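Local coordinates for protein rhamnosidase B (Bacillus sp., PDB 2OKX) that probably hydrolyses terminal alpha-L-rhamnosyl residues from rhamnosides, as an alpha-L-rhamnosidase of glycoside hydrolase family 78, at residues 6-11 with 110-115; 678-683 with 693-698; 893-898 with 940-945. All blocks are in the same frame, centred on the assembly; numbering follows the deposited sequence.

Contact 1 (6-11 with 110-115)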
loop_
_atom_site.group_PDB
_atom_site.type_symbol
_atom_site.label_atom_id
_atom_site.label_comp_id
_atom_site.label_asym_id
_atom_site.label_seq_id
_atom_site.Cartn_x
_atom_site.Cartn_y
_atom_site.Cartn_z
ATOM N N TRP A 6 -30.611 5.347 -12.325
ATOM C CA TRP A 6 -30.809 4.074 -11.678
ATOM C C TRP A 6 -32.271 3.730 -11.375
ATOM O O TRP A 6 -33.089 4.606 -11.077
ATOM C CB TRP A 6 -30.006 4.042 -10.373
ATOM C CG TRP A 6 -28.523 4.112 -10.578
ATOM C CD1 TRP A 6 -27.778 5.216 -10.882
ATOM C CD2 TRP A 6 -27.608 3.023 -10.479
ATOM N NE1 TRP A 6 -26.448 4.880 -10.968
ATOM C CE2 TRP A 6 -26.316 3.537 -10.724
ATOM C CE3 TRP A 6 -27.753 1.661 -10.204
ATOM C CZ2 TRP A 6 -25.167 2.730 -10.704
ATOM C CZ3 TRP A 6 -26.609 0.854 -10.182
ATOM C CH2 TRP A 6 -25.333 1.399 -10.430
ATOM N N ASN A 7 -32.572 2.439 -11.444
ATOM C CA ASN A 7 -33.901 1.916 -11.163
ATOM C C ASN A 7 -33.725 0.859 -10.088
ATOM O O ASN A 7 -34.474 -0.114 -10.020
ATOM C CB ASN A 7 -34.508 1.279 -12.414
ATOM C CG ASN A 7 -34.672 2.267 -13.545
ATOM O OD1 ASN A 7 -35.391 3.258 -13.416
ATOM N ND2 ASN A 7 -34.000 2.008 -14.664
ATOM N N ALA A 8 -32.705 1.056 -9.262
ATOM C CA ALA A 8 -32.402 0.138 -8.176
ATOM C C ALA A 8 -32.197 0.962 -6.916
ATOM O O ALA A 8 -32.016 2.178 -6.985
ATOM C CB ALA A 8 -31.142 -0.662 -8.495
ATOM N N SER A 9 -32.220 0.299 -5.767
ATOM C CA SER A 9 -32.046 0.992 -4.502
ATOM C C SER A 9 -30.877 0.447 -3.698
ATOM O O SER A 9 -30.562 -0.741 -3.773
ATOM C CB SER A 9 -33.324 0.871 -3.666
ATOM O OG SER A 9 -34.446 1.359 -4.380
ATOM N N TRP A 10 -30.227 1.326 -2.942
ATOM C CA TRP A 10 -29.130 0.912 -2.081
ATOM C C TRP A 10 -29.784 0.056 -1.006
ATOM O O TRP A 10 -30.803 0.452 -0.432
ATOM C CB TRP A 10 -28.472 2.111 -1.398
ATOM C CG TRP A 10 -27.448 2.834 -2.204
ATOM C CD1 TRP A 10 -27.631 3.958 -2.951
ATOM C CD2 TRP A 10 -26.056 2.510 -2.296
ATOM N NE1 TRP A 10 -26.435 4.363 -3.499
ATOM C CE2 TRP A 10 -25.452 3.489 -3.113
ATOM C CE3 TRP A 10 -25.259 1.487 -1.763
ATOM C CZ2 TRP A 10 -24.084 3.478 -3.410
ATOM C CZ3 TRP A 10 -23.896 1.476 -2.058
ATOM C CH2 TRP A 10 -23.326 2.466 -2.873
ATOM N N ILE A 11 -29.215 -1.110 -0.731
ATOM C CA ILE A 11 -29.774 -1.982 0.290
ATOM C C ILE A 11 -28.712 -2.493 1.249
ATOM O O ILE A 11 -27.521 -2.531 0.927
ATOM C CB ILE A 11 -30.482 -3.207 -0.328
ATOM C CG1 ILE A 11 -29.475 -4.055 -1.108
ATOM C CG2 ILE A 11 -31.618 -2.753 -1.229
ATOM C CD1 ILE A 11 -30.050 -5.360 -1.641
ATOM N N GLY A 110 -23.679 -1.030 2.366
ATOM C CA GLY A 110 -24.628 -0.889 1.284
ATOM C C GLY A 110 -24.242 -1.532 -0.030
ATOM O O GLY A 110 -23.063 -1.675 -0.360
ATOM N N LEU A 111 -25.267 -1.918 -0.779
ATOM C CA LEU A 111 -25.104 -2.536 -2.082
ATOM C C LEU A 111 -26.191 -2.033 -3.019
ATOM O O LEU A 111 -27.360 -1.952 -2.639
ATOM C CB LEU A 111 -25.219 -4.055 -1.979
ATOM C CG LEU A 111 -25.359 -4.772 -3.329
ATOM C CD1 LEU A 111 -24.071 -4.628 -4.126
ATOM C CD2 LEU A 111 -25.687 -6.241 -3.100
ATOM N N ILE A 112 -25.799 -1.679 -4.235
ATOM C CA ILE A 112 -26.748 -1.233 -5.240
ATOM C C ILE A 112 -26.315 -1.860 -6.565
ATOM O O ILE A 112 -25.173 -1.693 -7.001
ATOM C CB ILE A 112 -26.794 0.313 -5.350
ATOM C CG1 ILE A 112 -27.903 0.724 -6.321
ATOM C CG2 ILE A 112 -25.446 0.859 -5.797
ATOM C CD1 ILE A 112 -28.209 2.204 -6.314
ATOM N N ALA A 113 -27.225 -2.608 -7.182
ATOM C CA ALA A 113 -26.935 -3.278 -8.442
ATOM C C ALA A 113 -28.169 -3.351 -9.321
ATOM O O ALA A 113 -29.290 -3.478 -8.831
ATOM C CB ALA A 113 -26.403 -4.681 -8.174
ATOM N N GLU A 114 -27.954 -3.281 -10.628
ATOM C CA GLU A 114 -29.055 -3.328 -11.574
ATOM C C GLU A 114 -28.616 -3.970 -12.884
ATOM O O GLU A 114 -27.562 -3.632 -13.424
ATOM C CB GLU A 114 -29.556 -1.908 -11.843
ATOM C CG GLU A 114 -30.843 -1.829 -12.646
ATOM C CD GLU A 114 -31.182 -0.406 -13.040
ATOM O OE1 GLU A 114 -31.035 0.493 -12.188
ATOM O OE2 GLU A 114 -31.601 -0.188 -14.196
ATOM N N ILE A 115 -29.422 -4.905 -13.380
ATOM C CA ILE A 115 -29.135 -5.572 -14.643
ATOM C C ILE A 115 -30.040 -4.943 -15.692
ATOM O O ILE A 115 -31.259 -4.910 -15.531
ATOM C CB ILE A 115 -29.417 -7.084 -14.571
ATOM C CG1 ILE A 115 -28.466 -7.740 -13.569
ATOM C CG2 ILE A 115 -29.250 -7.710 -15.949
ATOM C CD1 ILE A 115 -28.641 -9.234 -13.448
#
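Ile112 sets its methyl CG2 over the centre of one face of the Trp10 six-membered ring, 3.7 Å from CG2 to the ring centroid, a CH-pi contact. Its other branch, anti to the backbone N (chi1 -174°), runs on past Ala8, and its CD1 ends 4.0 Å from CE3 of Trp6. Gly110 meets the indole of Trp10 at its edge, C to CE3 3.6 Å. With Trp10 cut back to an alanine, Ile112 CG2 would probably lose the ring face it rests on and Trp187 its stacking partner. Next to this core Ile11 and Leu111 form one antiparallel hydrogen-bonded pair, Ile11 N to Leu111 O 2.8 Å and Leu111 N to Ile11 O 2.9 Å. At the polar end the extended Glu114 takes the Asn7 N-H on OE1 (N to OE1 2.6 Å) and the Asn7 amide on OE2 (ND2 to OE2 3.3 Å), both syn but 33° out of the carboxylate plane. Arg4 and Thr121 also hold OE2. Strand 9-12 edges one sheet and strand 110-117 belongs to another, a junction consistent with a beta sandwich of the galactose-binding-like kind.

Contact 2 (678-683 with 693-698)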
loop_
_atom_site.group_PDB
_atom_site.type_symbol
_atom_site.label_atom_id
_atom_site.label_comp_id
_atom_site.label_asym_id
_atom_site.label_seq_id
_atom_site.Cartn_x
_atom_site.Cartn_y
_atom_site.Cartn_z
ATOM N N GLY A 678 4.463 22.024 8.628
ATOM C CA GLY A 678 3.874 20.775 8.177
ATOM C C GLY A 678 4.907 19.715 7.857
ATOM O O GLY A 678 6.073 19.844 8.221
ATOM N N TRP A 679 4.479 18.661 7.171
ATOM C CA TRP A 679 5.371 17.565 6.809
ATOM C C TRP A 679 6.137 17.976 5.552
ATOM O O TRP A 679 5.672 17.768 4.435
ATOM C CB TRP A 679 4.540 16.304 6.559
ATOM C CG TRP A 679 5.310 15.018 6.569
ATOM C CD1 TRP A 679 6.620 14.839 6.921
ATOM C CD2 TRP A 679 4.805 13.722 6.227
ATOM N NE1 TRP A 679 6.959 13.511 6.817
ATOM C CE2 TRP A 679 5.864 12.804 6.392
ATOM C CE3 TRP A 679 3.557 13.248 5.798
ATOM C CZ2 TRP A 679 5.714 11.435 6.140
ATOM C CZ3 TRP A 679 3.409 11.884 5.545
ATOM C CH2 TRP A 679 4.483 10.997 5.718
ATOM N N ASN A 680 7.313 18.564 5.754
ATOM C CA ASN A 680 8.160 19.047 4.659
ATOM C C ASN A 680 9.156 17.977 4.234
ATOM O O ASN A 680 10.369 18.176 4.304
ATOM C CB ASN A 680 8.909 20.298 5.124
ATOM C CG ASN A 680 7.982 21.335 5.729
ATOM O OD1 ASN A 680 8.319 21.986 6.722
ATOM N ND2 ASN A 680 6.809 21.500 5.129
ATOM N N LEU A 681 8.626 16.851 3.769
ATOM C CA LEU A 681 9.437 15.709 3.373
ATOM C C LEU A 681 9.897 15.647 1.924
ATOM O O LEU A 681 9.291 16.233 1.028
ATOM C CB LEU A 681 8.666 14.420 3.680
ATOM C CG LEU A 681 9.331 13.096 3.291
ATOM C CD1 LEU A 681 10.444 12.797 4.282
ATOM C CD2 LEU A 681 8.305 11.967 3.282
ATOM N N LEU A 682 10.982 14.907 1.719
ATOM C CA LEU A 682 11.532 14.653 0.397
ATOM C C LEU A 682 12.099 13.234 0.357
ATOM O O LEU A 682 11.631 12.404 -0.414
ATOM C CB LEU A 682 12.640 15.644 0.026
ATOM C CG LEU A 682 13.297 15.286 -1.320
ATOM C CD1 LEU A 682 12.230 15.208 -2.409
ATOM C CD2 LEU A 682 14.358 16.311 -1.687
ATOM N N ASP A 683 13.087 12.951 1.204
ATOM C CA ASP A 683 13.727 11.635 1.219
ATOM C C ASP A 683 13.864 11.033 2.622
ATOM O O ASP A 683 13.798 11.747 3.624
ATOM C CB ASP A 683 15.121 11.750 0.585
ATOM C CG ASP A 683 15.726 10.403 0.247
ATOM O OD1 ASP A 683 16.958 10.345 0.029
ATOM O OD2 ASP A 683 14.974 9.407 0.184
ATOM N N GLY A 693 10.170 25.654 9.492
ATOM C CA GLY A 693 9.973 26.720 8.528
ATOM C C GLY A 693 10.355 26.568 7.071
ATOM O O GLY A 693 9.638 25.943 6.294
ATOM N N ILE A 694 11.486 27.164 6.703
ATOM C CA ILE A 694 11.967 27.162 5.325
ATOM C C ILE A 694 12.847 25.979 4.934
ATOM O O ILE A 694 14.041 25.954 5.231
ATOM C CB ILE A 694 12.749 28.464 5.027
ATOM C CG1 ILE A 694 11.919 29.676 5.449
ATOM C CG2 ILE A 694 13.068 28.556 3.544
ATOM C CD1 ILE A 694 12.647 30.997 5.298
ATOM N N VAL A 695 12.249 25.003 4.258
ATOM C CA VAL A 695 12.988 23.830 3.806
ATOM C C VAL A 695 13.356 24.069 2.342
ATOM O O VAL A 695 12.485 24.250 1.490
ATOM C CB VAL A 695 12.140 22.551 3.945
ATOM C CG1 VAL A 695 12.950 21.338 3.512
ATOM C CG2 VAL A 695 11.682 22.396 5.393
ATOM N N THR A 696 14.652 24.066 2.059
ATOM C CA THR A 696 15.145 24.342 0.716
ATOM C C THR A 696 14.594 23.482 -0.420
ATOM O O THR A 696 14.100 24.020 -1.409
ATOM C CB THR A 696 16.690 24.288 0.679
ATOM O OG1 THR A 696 17.221 25.150 1.694
ATOM C CG2 THR A 696 17.211 24.761 -0.676
ATOM N N HIS A 697 14.653 22.158 -0.290
ATOM C CA HIS A 697 14.168 21.317 -1.383
ATOM C C HIS A 697 12.755 21.628 -1.884
ATOM O O HIS A 697 12.538 21.683 -3.094
ATOM C CB HIS A 697 14.319 19.818 -1.051
ATOM C CG HIS A 697 13.544 19.358 0.145
ATOM N ND1 HIS A 697 12.176 19.489 0.248
ATOM C CD2 HIS A 697 13.944 18.710 1.265
ATOM C CE1 HIS A 697 11.767 18.940 1.378
ATOM N NE2 HIS A 697 12.820 18.461 2.013
ATOM N N GLN A 698 11.794 21.853 -0.990
ATOM C CA GLN A 698 10.444 22.160 -1.464
ATOM C C GLN A 698 10.328 23.580 -2.011
ATOM O O GLN A 698 9.420 23.887 -2.783
ATOM C CB GLN A 698 9.391 21.910 -0.376
ATOM C CG GLN A 698 9.689 22.483 1.000
ATOM C CD GLN A 698 8.611 22.104 2.006
ATOM O OE1 GLN A 698 8.186 20.950 2.064
ATOM N NE2 GLN A 698 8.170 23.070 2.804
HETATM O O HOH W 1 7.590 18.546 0.663
#
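The imidazole of His697 is held between two aliphatic groups, with Leu682 CB over the centre of one face (3.5 Å from CB to the ring centroid) and Val695 CG1, from two residues back in its own segment, against the opposite face nearer the rim. What turns the ring this way is a chi1 of 62°, which puts CG between the backbone N and the carbonyl carbon, in the first turn of helix 696-715. The two side chains run in opposing senses, so that Leu682 CD2 reaches back to His697 CB, 3.6 Å away. At the ring's edge, near its plane, comes the carbonyl of Asn680, its O 3.3 Å from His697 CE1. The polar partner of NE2 is Gln689, in the loop joining the segments, which helps fix the rotation of the ring. Asn680, at the centre of an inverse gamma turn, brings its CB to 3.5 Å from Val695 CG2. A water ties the two segments together by donating to Leu681 O at 2.9 Å and to Gln698 OE1 at 2.8 Å. Asn628 of helix 627-644 also touches Leu682, His697 and Gln698. A glycerol, probably from the crystallisation liquor, is bound about 6 Å from the Leu681 side chain. Val695 is the N-cap of helix 696-715, and loop 678-683 packs against that first turn. The contact thus joins a connecting loop to the N-terminus of a helix, consistent with the (alpha/alpha)6 barrel expected of a six-hairpin glycosidase domain.

Contact 3 (893-898 with 940-945)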
loop_
_atom_site.group_PDB
_atom_site.type_symbol
_atom_site.label_atom_id
_atom_site.label_comp_id
_atom_site.label_asym_id
_atom_site.label_seq_id
_atom_site.Cartn_x
_atom_site.Cartn_y
_atom_site.Cartn_z
ATOM N N PRO A 893 21.171 7.054 -28.792
ATOM C CA PRO A 893 21.789 6.056 -27.914
ATOM C C PRO A 893 23.006 6.576 -27.156
ATOM O O PRO A 893 23.716 7.464 -27.631
ATOM C CB PRO A 893 22.169 4.928 -28.878
ATOM C CG PRO A 893 21.195 5.085 -30.019
ATOM C CD PRO A 893 21.179 6.590 -30.191
ATOM N N GLN A 894 23.216 6.024 -25.962
ATOM C CA GLN A 894 24.364 6.342 -25.119
ATOM C C GLN A 894 24.814 4.979 -24.595
ATOM O O GLN A 894 24.519 4.607 -23.459
ATOM C CB GLN A 894 23.969 7.262 -23.953
ATOM C CG GLN A 894 23.586 8.682 -24.375
ATOM C CD GLN A 894 24.699 9.398 -25.131
ATOM O OE1 GLN A 894 24.462 10.422 -25.774
ATOM N NE2 GLN A 894 25.917 8.869 -25.050
ATOM N N PRO A 895 25.517 4.205 -25.439
ATOM C CA PRO A 895 26.017 2.869 -25.105
ATOM C C PRO A 895 26.913 2.771 -23.873
ATOM O O PRO A 895 26.966 1.720 -23.227
ATOM C CB PRO A 895 26.757 2.449 -26.374
ATOM C CG PRO A 895 26.028 3.201 -27.458
ATOM C CD PRO A 895 25.858 4.551 -26.832
ATOM N N CYS A 896 27.618 3.850 -23.556
ATOM C CA CYS A 896 28.527 3.838 -22.416
ATOM C C CYS A 896 29.477 2.666 -22.628
ATOM O O CYS A 896 30.158 2.605 -23.652
ATOM C CB CYS A 896 27.747 3.673 -21.107
ATOM S SG CYS A 896 26.578 5.006 -20.802
ATOM N N ASP A 897 29.518 1.725 -21.688
ATOM C CA ASP A 897 30.415 0.577 -21.835
ATOM C C ASP A 897 29.743 -0.696 -22.339
ATOM O O ASP A 897 30.321 -1.781 -22.260
ATOM C CB ASP A 897 31.136 0.285 -20.512
ATOM C CG ASP A 897 30.179 0.096 -19.341
ATOM O OD1 ASP A 897 30.677 -0.017 -18.202
ATOM O OD2 ASP A 897 28.942 0.060 -19.547
ATOM N N LEU A 898 28.529 -0.566 -22.866
ATOM C CA LEU A 898 27.789 -1.718 -23.379
ATOM C C LEU A 898 28.179 -2.028 -24.828
ATOM O O LEU A 898 28.579 -1.130 -25.574
ATOM C CB LEU A 898 26.287 -1.435 -23.308
ATOM C CG LEU A 898 25.733 -1.066 -21.927
ATOM C CD1 LEU A 898 24.244 -0.746 -22.042
ATOM C CD2 LEU A 898 25.967 -2.225 -20.949
ATOM N N THR A 940 20.484 10.530 -33.779
ATOM C CA THR A 940 21.779 11.108 -33.441
ATOM C C THR A 940 22.691 10.036 -32.849
ATOM O O THR A 940 22.450 9.556 -31.742
ATOM C CB THR A 940 21.661 12.234 -32.381
ATOM O OG1 THR A 940 20.738 13.233 -32.823
ATOM C CG2 THR A 940 23.018 12.887 -32.150
ATOM N N LEU A 941 23.731 9.648 -33.578
ATOM C CA LEU A 941 24.660 8.661 -33.043
ATOM C C LEU A 941 25.471 9.358 -31.952
ATOM O O LEU A 941 25.699 10.568 -32.016
ATOM C CB LEU A 941 25.587 8.143 -34.141
ATOM C CG LEU A 941 24.905 7.348 -35.255
ATOM C CD1 LEU A 941 25.961 6.808 -36.201
ATOM C CD2 LEU A 941 24.097 6.193 -34.647
ATOM N N PRO A 942 25.904 8.607 -30.926
ATOM C CA PRO A 942 26.686 9.193 -29.832
ATOM C C PRO A 942 28.021 9.794 -30.277
ATOM O O PRO A 942 28.548 9.453 -31.337
ATOM C CB PRO A 942 26.844 8.025 -28.856
ATOM C CG PRO A 942 26.807 6.829 -29.743
ATOM C CD PRO A 942 25.700 7.165 -30.712
ATOM N N GLU A 943 28.551 10.690 -29.451
ATOM C CA GLU A 943 29.800 11.392 -29.739
ATOM C C GLU A 943 30.904 10.547 -30.355
ATOM O O GLU A 943 31.299 9.518 -29.801
ATOM C CB GLU A 943 30.324 12.073 -28.465
ATOM C CG GLU A 943 31.661 12.795 -28.633
ATOM C CD GLU A 943 32.037 13.628 -27.413
ATOM O OE1 GLU A 943 31.686 13.223 -26.284
ATOM O OE2 GLU A 943 32.694 14.681 -27.579
ATOM N N GLY A 944 31.384 10.995 -31.515
ATOM C CA GLY A 944 32.463 10.318 -32.219
ATOM C C GLY A 944 32.185 8.939 -32.787
ATOM O O GLY A 944 33.100 8.269 -33.261
ATOM N N ILE A 945 30.929 8.509 -32.757
ATOM C CA ILE A 945 30.573 7.193 -33.263
ATOM C C ILE A 945 29.951 7.273 -34.654
ATOM O O ILE A 945 29.106 8.128 -34.917
ATOM C CB ILE A 945 29.575 6.494 -32.290
ATOM C CG1 ILE A 945 30.206 6.377 -30.897
ATOM C CG2 ILE A 945 29.199 5.119 -32.803
ATOM C CD1 ILE A 945 31.462 5.539 -30.869
HETATM O O HOH W 2 23.409 9.688 -29.099
HETATM O O HOH W 3 26.646 11.967 -27.319
#
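Gln894 leaves its backbone heading away from Pro942, but chi1 of -69° and chi2 of -58° fold the chain back until NE2 lies 4.0 Å from Pro942 CB. The same bend brings OE1 to a water that donates to it at 3.1 Å and accepts the backbone N-H of Glu943, the O to Glu943 N distance again 3.1 Å. The amide end of one side chain thus touches the proline CB and also reaches, through a single water, the main chain just beyond it.

Pro942 is the centre of the apolar part. The side chains of Pro942 and Pro895 run roughly perpendicular, Pro942 CG to Pro895 CD 3.8 Å, and Pro942 CB sits 3.4 Å from the carbonyl O of Pro893. Pro893 O and Thr940 O are both acceptors, and a second water donates to each, at 2.7 Å to Pro893 O and 2.8 Å to Thr940 O. Beside this bridge the Pro893 ring brings CD to 3.6 Å from Thr940 O.

Both segments turn sharply just past the meeting point. Pro895 to Leu898 make a type II' beta turn and Pro942 to Ile945 a type II turn, each closed by a backbone bond from its last N to the proline carbonyl; Gly944 supplies the positive phi of the second.

Trp917 and Phe919 of strand 912-921 lie against Pro893 and Pro895, while Leu925 of strand 924-932 touches Pro942. Toward the catalytic domain, the turn at Cys896 rests on helix 817-833, where Arg825 makes a salt bridge with Asp897. One loop joins strand 888-891 to strand 900-906, the other strand 936-939 to strand 946-954, at one end of the C-terminal beta domain.

Overall arrangement
The three contacts share no strand or helix and lie far apart, with about 24 Å between the nearest atoms of contacts 2 and 3 and about 50 Å between those of contacts 1 and 3. Contact 1 joins strands of the N-terminal domain, mostly in its interior, and is held by backbone hydrogen bonds and by a carboxylate that takes two N-H groups. Contact 2, wholly buried, folds a loop onto a helix start in the catalytic domain. Contact 3 pairs two turns in the C-terminal domain, part buried and part facing solvent, where proline rings touch and waters do the polar joining. Water also links the segments of contact 2, but once.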